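Local coordinates for protein amidase (Bacillus anthracis, PDB 5EWQ) that probably hydrolyses carboxylic amides to the acid and ammonia in the manner of amidase signature enzymes, at residues P118-D123 with G164-S169; G207-V212 with Q236-L241; D123-A128 with T251-L256. All coordinates share one frame; numbering follows the deposited sequence.

Contact 1. Residues P118-D123 with G164-S169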
loop_
_atom_site.group_PDB
_atom_site.type_symbol
_atom_site.label_atom_id
_atom_site.label_comp_id
_atom_site.label_asym_id
_atom_site.label_seq_id
_atom_site.Cartn_x
_atom_site.Cartn_y
_atom_site.Cartn_z
ATOM N N PRO A 118 5.660 -9.466 11.762
ATOM C CA PRO A 118 4.299 -9.590 11.232
ATOM C C PRO A 118 4.036 -8.590 10.110
ATOM O O PRO A 118 4.386 -7.416 10.237
ATOM C CB PRO A 118 3.421 -9.294 12.452
ATOM C CG PRO A 118 4.272 -8.446 13.331
ATOM C CD PRO A 118 5.676 -8.942 13.139
ATOM N N VAL A 119 3.434 -9.056 9.020
ATOM C CA VAL A 119 3.128 -8.193 7.884
ATOM C C VAL A 119 1.648 -8.279 7.524
ATOM O O VAL A 119 1.071 -9.366 7.501
ATOM C CB VAL A 119 3.975 -8.562 6.646
ATOM C CG1 VAL A 119 3.724 -7.579 5.513
ATOM C CG2 VAL A 119 5.453 -8.592 6.999
ATOM N N VAL A 120 1.033 -7.133 7.254
ATOM C CA VAL A 120 -0.364 -7.097 6.840
ATOM C C VAL A 120 -0.475 -6.800 5.351
ATOM O O VAL A 120 -0.092 -5.724 4.892
ATOM C CB VAL A 120 -1.167 -6.043 7.630
ATOM C CG1 VAL A 120 -2.552 -5.870 7.027
ATOM C CG2 VAL A 120 -1.267 -6.439 9.093
ATOM N N VAL A 121 -0.999 -7.760 4.596
ATOM C CA VAL A 121 -1.161 -7.590 3.157
ATOM C C VAL A 121 -2.565 -7.098 2.819
ATOM O O VAL A 121 -3.500 -7.278 3.598
ATOM C CB VAL A 121 -0.880 -8.900 2.398
ATOM C CG1 VAL A 121 0.552 -9.352 2.644
ATOM C CG2 VAL A 121 -1.865 -9.981 2.816
ATOM N N LYS A 122 -2.704 -6.470 1.657
ATOM C CA LYS A 122 -3.988 -5.942 1.214
ATOM C C LYS A 122 -4.987 -7.081 1.008
ATOM O O LYS A 122 -4.593 -8.223 0.765
ATOM C CB LYS A 122 -3.808 -5.132 -0.072
ATOM C CG LYS A 122 -4.955 -4.196 -0.409
ATOM C CD LYS A 122 -4.602 -3.322 -1.603
ATOM C CE LYS A 122 -5.696 -2.314 -1.902
ATOM N NZ LYS A 122 -5.334 -1.411 -3.029
ATOM N N ASP A 123 -6.276 -6.769 1.107
ATOM C CA ASP A 123 -7.330 -7.782 1.062
ATOM C C ASP A 123 -7.432 -8.474 -0.301
ATOM O O ASP A 123 -8.156 -9.459 -0.452
ATOM C CB ASP A 123 -8.677 -7.152 1.433
ATOM C CG ASP A 123 -9.771 -8.185 1.643
ATOM O OD1 ASP A 123 -9.795 -8.820 2.718
ATOM O OD2 ASP A 123 -10.610 -8.357 0.734
ATOM N N GLY A 164 -2.295 -10.417 9.161
ATOM C CA GLY A 164 -3.683 -10.319 8.747
ATOM C C GLY A 164 -3.832 -9.579 7.432
ATOM O O GLY A 164 -2.855 -9.381 6.709
ATOM N N LYS A 165 -5.054 -9.165 7.117
ATOM C CA LYS A 165 -5.306 -8.446 5.875
ATOM C C LYS A 165 -5.965 -7.093 6.125
ATOM O O LYS A 165 -6.733 -6.928 7.072
ATOM C CB LYS A 165 -6.159 -9.297 4.933
ATOM C CG LYS A 165 -5.433 -10.535 4.435
ATOM C CD LYS A 165 -6.247 -11.310 3.415
ATOM C CE LYS A 165 -5.442 -12.480 2.871
ATOM N NZ LYS A 165 -6.211 -13.300 1.897
ATOM N N ALA A 166 -5.653 -6.130 5.264
ATOM C CA ALA A 166 -6.083 -4.752 5.459
ATOM C C ALA A 166 -7.298 -4.393 4.615
ATOM O O ALA A 166 -7.501 -4.940 3.530
ATOM C CB ALA A 166 -4.942 -3.805 5.151
ATOM N N ASN A 167 -8.102 -3.462 5.121
ATOM C CA ASN A 167 -9.274 -2.987 4.402
ATOM C C ASN A 167 -8.859 -2.174 3.182
ATOM O O ASN A 167 -7.724 -1.705 3.097
ATOM C CB ASN A 167 -10.172 -2.158 5.325
ATOM C CG ASN A 167 -11.600 -2.066 4.823
ATOM O OD1 ASN A 167 -11.971 -2.727 3.855
ATOM N ND2 ASN A 167 -12.410 -1.251 5.487
HETATM N N MSE A 168 -9.778 -2.012 2.238
HETATM C CA MSE A 168 -9.459 -1.349 0.982
HETATM C C MSE A 168 -10.703 -0.842 0.271
HETATM O O MSE A 168 -11.813 -1.302 0.537
HETATM C CB MSE A 168 -8.703 -2.307 0.062
HETATM C CG MSE A 168 -9.439 -3.615 -0.181
HETATM SE SE MSE A 168 -8.544 -4.797 -1.448
HETATM C CE MSE A 168 -8.870 -3.802 -3.088
ATOM N N SER A 169 -10.512 0.112 -0.632
ATOM C CA SER A 169 -11.577 0.503 -1.540
ATOM C C SER A 169 -11.902 -0.701 -2.413
ATOM O O SER A 169 -11.011 -1.272 -3.041
ATOM C CB SER A 169 -11.166 1.705 -2.389
ATOM O OG SER A 169 -10.817 2.809 -1.574
#
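Val121 and the pair Gly164 and Ala166 carry the backbone bonds that set strand 118-122 beside strand 161-166, the two strands of a beta-alpha-beta unit whose helix is 150-155. The strands run parallel, with a local twist of 45° between their axes. Val121 N donates to Gly164 O at 3.2 Å, and Ala166 N returns a bond to Val121 O at 3.0 Å, so both polar atoms of Val121 are paired with this neighbour. On one face, Val120 brings its CG1 branch to within 3.7 Å of Ala166 CB. On the other, Val121 CG2 meets Lys165 CG at 4.0 Å, the two chains passing at a slant.

Beyond the bridges, Lys122 and selenomethionine Met168 cross at about a right angle. Lys122 CG stands anti to the backbone N (chi1 -162°) and the rest of the chain is extended, which carries CE to 3.6 Å from Met168 CB. The ammonium end reaches further, to Ser204, Ser205 and Thr223, consistent with the lysine of the Ser-cisSer-Lys triad known in this family. Lys165 NZ instead donates to the carbonyl oxygens of Val125, Met131 and Pro132. Asp123 closes the strand end: OD1 forms a salt bridge with Lys186, OD2 accepts from Gly136 N, and its CB rests 3.7 Å from Met168 SE.

Contact 2. Residues G207-V212 with Q236-L241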
loop_
_atom_site.group_PDB
_atom_site.type_symbol
_atom_site.label_atom_id
_atom_site.label_comp_id
_atom_site.label_asym_id
_atom_site.label_seq_id
_atom_site.Cartn_x
_atom_site.Cartn_y
_atom_site.Cartn_z
ATOM N N GLY A 207 -6.436 0.649 4.215
ATOM C CA GLY A 207 -6.124 -0.161 5.379
ATOM C C GLY A 207 -4.644 -0.436 5.560
ATOM O O GLY A 207 -4.147 -0.473 6.685
ATOM N N SER A 208 -3.939 -0.637 4.451
ATOM C CA SER A 208 -2.507 -0.901 4.497
ATOM C C SER A 208 -1.751 0.317 5.017
ATOM O O SER A 208 -0.673 0.190 5.593
ATOM C CB SER A 208 -1.988 -1.298 3.115
ATOM O OG SER A 208 -2.598 -2.497 2.670
ATOM N N ALA A 209 -2.329 1.495 4.812
ATOM C CA ALA A 209 -1.753 2.730 5.326
ATOM C C ALA A 209 -2.076 2.901 6.805
ATOM O O ALA A 209 -1.268 3.420 7.571
ATOM C CB ALA A 209 -2.262 3.923 4.533
ATOM N N THR A 210 -3.264 2.454 7.200
ATOM C CA THR A 210 -3.749 2.654 8.559
ATOM C C THR A 210 -3.060 1.741 9.570
ATOM O O THR A 210 -2.745 2.164 10.683
ATOM C CB THR A 210 -5.271 2.430 8.641
ATOM O OG1 THR A 210 -5.928 3.188 7.617
ATOM C CG2 THR A 210 -5.803 2.853 10.001
ATOM N N VAL A 211 -2.826 0.492 9.179
ATOM C CA VAL A 211 -2.239 -0.497 10.079
ATOM C C VAL A 211 -0.833 -0.110 10.533
ATOM O O VAL A 211 -0.415 -0.461 11.635
ATOM C CB VAL A 211 -2.190 -1.895 9.428
ATOM C CG1 VAL A 211 -3.594 -2.456 9.275
ATOM C CG2 VAL A 211 -1.483 -1.839 8.083
ATOM N N VAL A 212 -0.106 0.614 9.689
ATOM C CA VAL A 212 1.231 1.071 10.052
ATOM C C VAL A 212 1.169 2.455 10.689
ATOM O O VAL A 212 2.054 2.833 11.454
ATOM C CB VAL A 212 2.179 1.101 8.835
ATOM C CG1 VAL A 212 2.520 -0.314 8.391
ATOM C CG2 VAL A 212 1.563 1.894 7.694
ATOM N N GLN A 236 -2.452 9.588 5.165
ATOM C CA GLN A 236 -2.400 9.050 6.519
ATOM C C GLN A 236 -0.986 9.116 7.091
ATOM O O GLN A 236 -0.659 8.412 8.047
ATOM C CB GLN A 236 -2.919 7.612 6.540
ATOM C CG GLN A 236 -4.332 7.471 5.990
ATOM C CD GLN A 236 -4.894 6.079 6.172
ATOM O OE1 GLN A 236 -4.573 5.390 7.138
ATOM N NE2 GLN A 236 -5.741 5.655 5.241
ATOM N N SER A 237 -0.158 9.963 6.486
ATOM C CA SER A 237 1.183 10.270 6.983
ATOM C C SER A 237 2.066 9.037 7.181
ATOM O O SER A 237 2.632 8.841 8.255
ATOM C CB SER A 237 1.084 11.046 8.299
ATOM O OG SER A 237 2.357 11.503 8.723
ATOM N N VAL A 238 2.177 8.210 6.147
ATOM C CA VAL A 238 3.077 7.059 6.181
ATOM C C VAL A 238 3.841 6.938 4.867
ATOM O O VAL A 238 3.529 7.623 3.893
ATOM C CB VAL A 238 2.322 5.737 6.453
ATOM C CG1 VAL A 238 1.799 5.698 7.881
ATOM C CG2 VAL A 238 1.193 5.549 5.457
ATOM N N VAL A 239 4.840 6.063 4.847
ATOM C CA VAL A 239 5.666 5.864 3.661
ATOM C C VAL A 239 5.072 4.794 2.749
ATOM O O VAL A 239 4.687 3.721 3.209
ATOM C CB VAL A 239 7.108 5.468 4.042
ATOM C CG1 VAL A 239 7.944 5.216 2.795
ATOM C CG2 VAL A 239 7.743 6.547 4.905
ATOM N N GLY A 240 4.995 5.099 1.457
ATOM C CA GLY A 240 4.480 4.159 0.478
ATOM C C GLY A 240 5.283 4.176 -0.808
ATOM O O GLY A 240 5.609 5.241 -1.332
ATOM N N LEU A 241 5.604 2.992 -1.321
ATOM C CA LEU A 241 6.401 2.882 -2.539
ATOM C C LEU A 241 5.684 2.113 -3.642
ATOM O O LEU A 241 5.179 1.015 -3.417
ATOM C CB LEU A 241 7.740 2.201 -2.245
ATOM C CG LEU A 241 8.571 1.844 -3.483
ATOM C CD1 LEU A 241 9.408 3.028 -3.949
ATOM C CD2 LEU A 241 9.446 0.625 -3.237
#
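Gln236 and Val238 supply most of the surface that the loop before strand 239-242 lays on helix 206-213, and Ala209 is the helix residue that meets both. This helix follows the Gly/Ser-rich sequence characteristic of the amidase family, and the contact joins it to the approach to a strand of the central sheet. Ala209 CB sits 3.8 Å from Gln236 CD and 3.9 Å from Val238 CG2, so the small methyl fits between an amide and a branched side chain. Val238 also reaches one turn along the helix, where its CG1 comes to 3.8 Å from Val212 CG2.

The side chain of Gln236 is extended beyond CG (chi2 -173°), which takes its amide past Ala209 to the neighbouring Thr210. There OE1 lies 2.6 Å from Thr210 OG1. Whether the hydroxyl gives its proton to this oxygen is unsettled, because Ser206 O is a second acceptor for it. Gln236 NE2 donates to Thr201 O, just before the helix, and, weakly, to Ser206 O in its first turn. The contact thus combines an apolar patch with a buried polar cluster, and the two carbonyl acceptors at NE2 are consistent with OE1 being turned to Thr210.

Contact 3. Residues D123-A128 with T251-L256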
loop_
_atom_site.group_PDB
_atom_site.type_symbol
_atom_site.label_atom_id
_atom_site.label_comp_id
_atom_site.label_asym_id
_atom_site.label_seq_id
_atom_site.Cartn_x
_atom_site.Cartn_y
_atom_site.Cartn_z
ATOM N N ASP A 123 -6.276 -6.769 1.107
ATOM C CA ASP A 123 -7.330 -7.782 1.062
ATOM C C ASP A 123 -7.432 -8.474 -0.301
ATOM O O ASP A 123 -8.156 -9.459 -0.452
ATOM C CB ASP A 123 -8.677 -7.152 1.433
ATOM C CG ASP A 123 -9.771 -8.185 1.643
ATOM O OD1 ASP A 123 -9.795 -8.820 2.718
ATOM O OD2 ASP A 123 -10.610 -8.357 0.734
ATOM N N ASN A 124 -6.703 -7.964 -1.288
ATOM C CA ASN A 124 -6.701 -8.566 -2.616
ATOM C C ASN A 124 -5.470 -9.437 -2.858
ATOM O O ASN A 124 -5.156 -9.773 -3.999
ATOM C CB ASN A 124 -6.795 -7.480 -3.692
ATOM C CG ASN A 124 -5.613 -6.529 -3.671
ATOM O OD1 ASN A 124 -4.812 -6.533 -2.737
ATOM N ND2 ASN A 124 -5.507 -5.696 -4.700
ATOM N N VAL A 125 -4.781 -9.800 -1.781
ATOM C CA VAL A 125 -3.581 -10.629 -1.876
ATOM C C VAL A 125 -3.844 -12.033 -1.333
ATOM O O VAL A 125 -4.347 -12.193 -0.221
ATOM C CB VAL A 125 -2.404 -9.995 -1.114
ATOM C CG1 VAL A 125 -1.153 -10.844 -1.267
ATOM C CG2 VAL A 125 -2.154 -8.580 -1.612
ATOM N N GLN A 126 -3.494 -13.045 -2.121
ATOM C CA GLN A 126 -3.832 -14.430 -1.797
ATOM C C GLN A 126 -2.998 -15.028 -0.669
ATOM O O GLN A 126 -1.781 -14.848 -0.614
ATOM C CB GLN A 126 -3.698 -15.312 -3.041
ATOM C CG GLN A 126 -4.748 -15.057 -4.108
ATOM C CD GLN A 126 -4.555 -15.928 -5.334
ATOM O OE1 GLN A 126 -5.210 -15.736 -6.356
ATOM N NE2 GLN A 126 -3.651 -16.896 -5.235
ATOM N N THR A 127 -3.674 -15.737 0.229
ATOM C CA THR A 127 -3.018 -16.553 1.245
ATOM C C THR A 127 -3.656 -17.939 1.244
ATOM O O THR A 127 -4.842 -18.081 0.944
ATOM C CB THR A 127 -3.116 -15.930 2.650
ATOM O OG1 THR A 127 -4.492 -15.719 2.989
ATOM C CG2 THR A 127 -2.371 -14.604 2.703
ATOM N N ALA A 128 -2.874 -18.960 1.580
ATOM C CA ALA A 128 -3.339 -20.340 1.467
ATOM C C ALA A 128 -3.971 -20.869 2.751
ATOM O O ALA A 128 -3.401 -20.743 3.835
ATOM C CB ALA A 128 -2.189 -21.244 1.045
ATOM N N THR A 251 1.506 -12.070 -9.265
ATOM C CA THR A 251 0.898 -13.392 -9.157
ATOM C C THR A 251 0.330 -13.638 -7.762
ATOM O O THR A 251 1.034 -13.502 -6.760
ATOM C CB THR A 251 1.907 -14.504 -9.490
ATOM O OG1 THR A 251 2.394 -14.323 -10.826
ATOM C CG2 THR A 251 1.254 -15.872 -9.377
ATOM N N GLY A 252 -0.947 -14.001 -7.706
ATOM C CA GLY A 252 -1.615 -14.243 -6.441
ATOM C C GLY A 252 -2.282 -12.991 -5.908
ATOM O O GLY A 252 -2.520 -12.861 -4.708
ATOM N N ILE A 253 -2.575 -12.057 -6.806
ATOM C CA ILE A 253 -3.244 -10.817 -6.434
ATOM C C ILE A 253 -4.420 -10.550 -7.365
ATOM O O ILE A 253 -4.258 -10.532 -8.585
ATOM C CB ILE A 253 -2.283 -9.610 -6.474
ATOM C CG1 ILE A 253 -1.068 -9.856 -5.576
ATOM C CG2 ILE A 253 -3.006 -8.338 -6.056
ATOM C CD1 ILE A 253 -0.040 -8.744 -5.616
ATOM N N ILE A 254 -5.602 -10.354 -6.784
ATOM C CA ILE A 254 -6.793 -10.038 -7.564
ATOM C C ILE A 254 -6.578 -8.745 -8.342
ATOM O O ILE A 254 -6.451 -7.671 -7.753
ATOM C CB ILE A 254 -8.042 -9.905 -6.674
ATOM C CG1 ILE A 254 -8.330 -11.229 -5.965
ATOM C CG2 ILE A 254 -9.244 -9.476 -7.500
ATOM C CD1 ILE A 254 -9.568 -11.199 -5.099
ATOM N N PRO A 255 -6.536 -8.851 -9.677
ATOM C CA PRO A 255 -6.139 -7.746 -10.553
ATOM C C PRO A 255 -7.201 -6.665 -10.718
ATOM O O PRO A 255 -8.330 -6.800 -10.246
ATOM C CB PRO A 255 -5.885 -8.445 -11.889
ATOM C CG PRO A 255 -6.833 -9.594 -11.875
ATOM C CD PRO A 255 -6.890 -10.059 -10.444
ATOM N N LEU A 256 -6.809 -5.587 -11.390
ATOM C CA LEU A 256 -7.720 -4.528 -11.800
ATOM C C LEU A 256 -7.403 -4.179 -13.247
ATOM O O LEU A 256 -8.281 -4.164 -14.108
ATOM C CB LEU A 256 -7.580 -3.302 -10.894
ATOM C CG LEU A 256 -8.219 -1.996 -11.371
ATOM C CD1 LEU A 256 -9.697 -2.187 -11.648
ATOM C CD2 LEU A 256 -8.009 -0.890 -10.348
#
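Asn124 has its CG between the backbone N and the carbonyl carbon (chi1 62°), which places its amide beside Ile253, with ND2 3.9 Å from Ile253 CG2. Gln126 takes the other course: CG is anti to the carbonyl carbon (chi1 -70°) and the chain then runs extended, so that it lies along Gly252. Gln126 CD comes to 3.6 Å from Gly252 CA, and since Gly252 has no side chain the flat amide can rest directly against its backbone.

Between these two groups the loops are joined main chain to main chain. Gln126 N donates to Gly252 O at 2.8 Å, a nearly straight bond (160° at the hydrogen). The answering bond, Ile254 N to Asn124 O, measures 2.9 Å. Asn124 O also receives a CA-H...O contact from Ile253 CA at 3.3 Å. The two N-H...O bonds flank a single bridge at Val125 and Ile253, with residue numbers rising in opposite senses, and neither segment is otherwise a regular strand. This backbone pairing also brings Asn124 CB to 4.0 Å from Ile254 CB. Side-chain contact at the bridge itself is light: Val125 CG2 stands 4.3 Å from Ile253 CG1.

Partners elsewhere hold the polar ends. Gln126 OE1 bonds to Tyr374 OH; the Tyr374 side chain, on helix 360-377, also touches Ile254. Asn124 ND2 bonds to Thr223 OG1 of the strand next to 118-122. Val125 touches Val152 and Ile253 touches Ile151, both of helix 150-155. The contact therefore ties the loop after strand 118-122 to the one before strand 263-267. Main-chain bonds set the register, and the two amide side chains, each with a hydroxyl partner beyond the segments, link this join to the surrounding sheet and helix.

From the N terminus, strand 118-122 opens contact 1 and runs into the loop that opens contact 3, the two sharing Asp123. Contact 1 closes first, at 164-169, bringing the chain back through helix 150-155 to the neighbouring strand. Contact 2 then opens at 207-212 and closes at 236-241, entirely within the span of contact 3, which shuts last at 251-256. Contacts 1 and 3 therefore cross, while 1 and 2 follow in series. Asn167 O probably bonds to Gly207 N, joining contacts 1 and 2; Met168 SE packs on Asn124 N, joining 1 and 3. Contacts 1 and 2 reach the same mixed sheet, and contact 3 ties loops beside it.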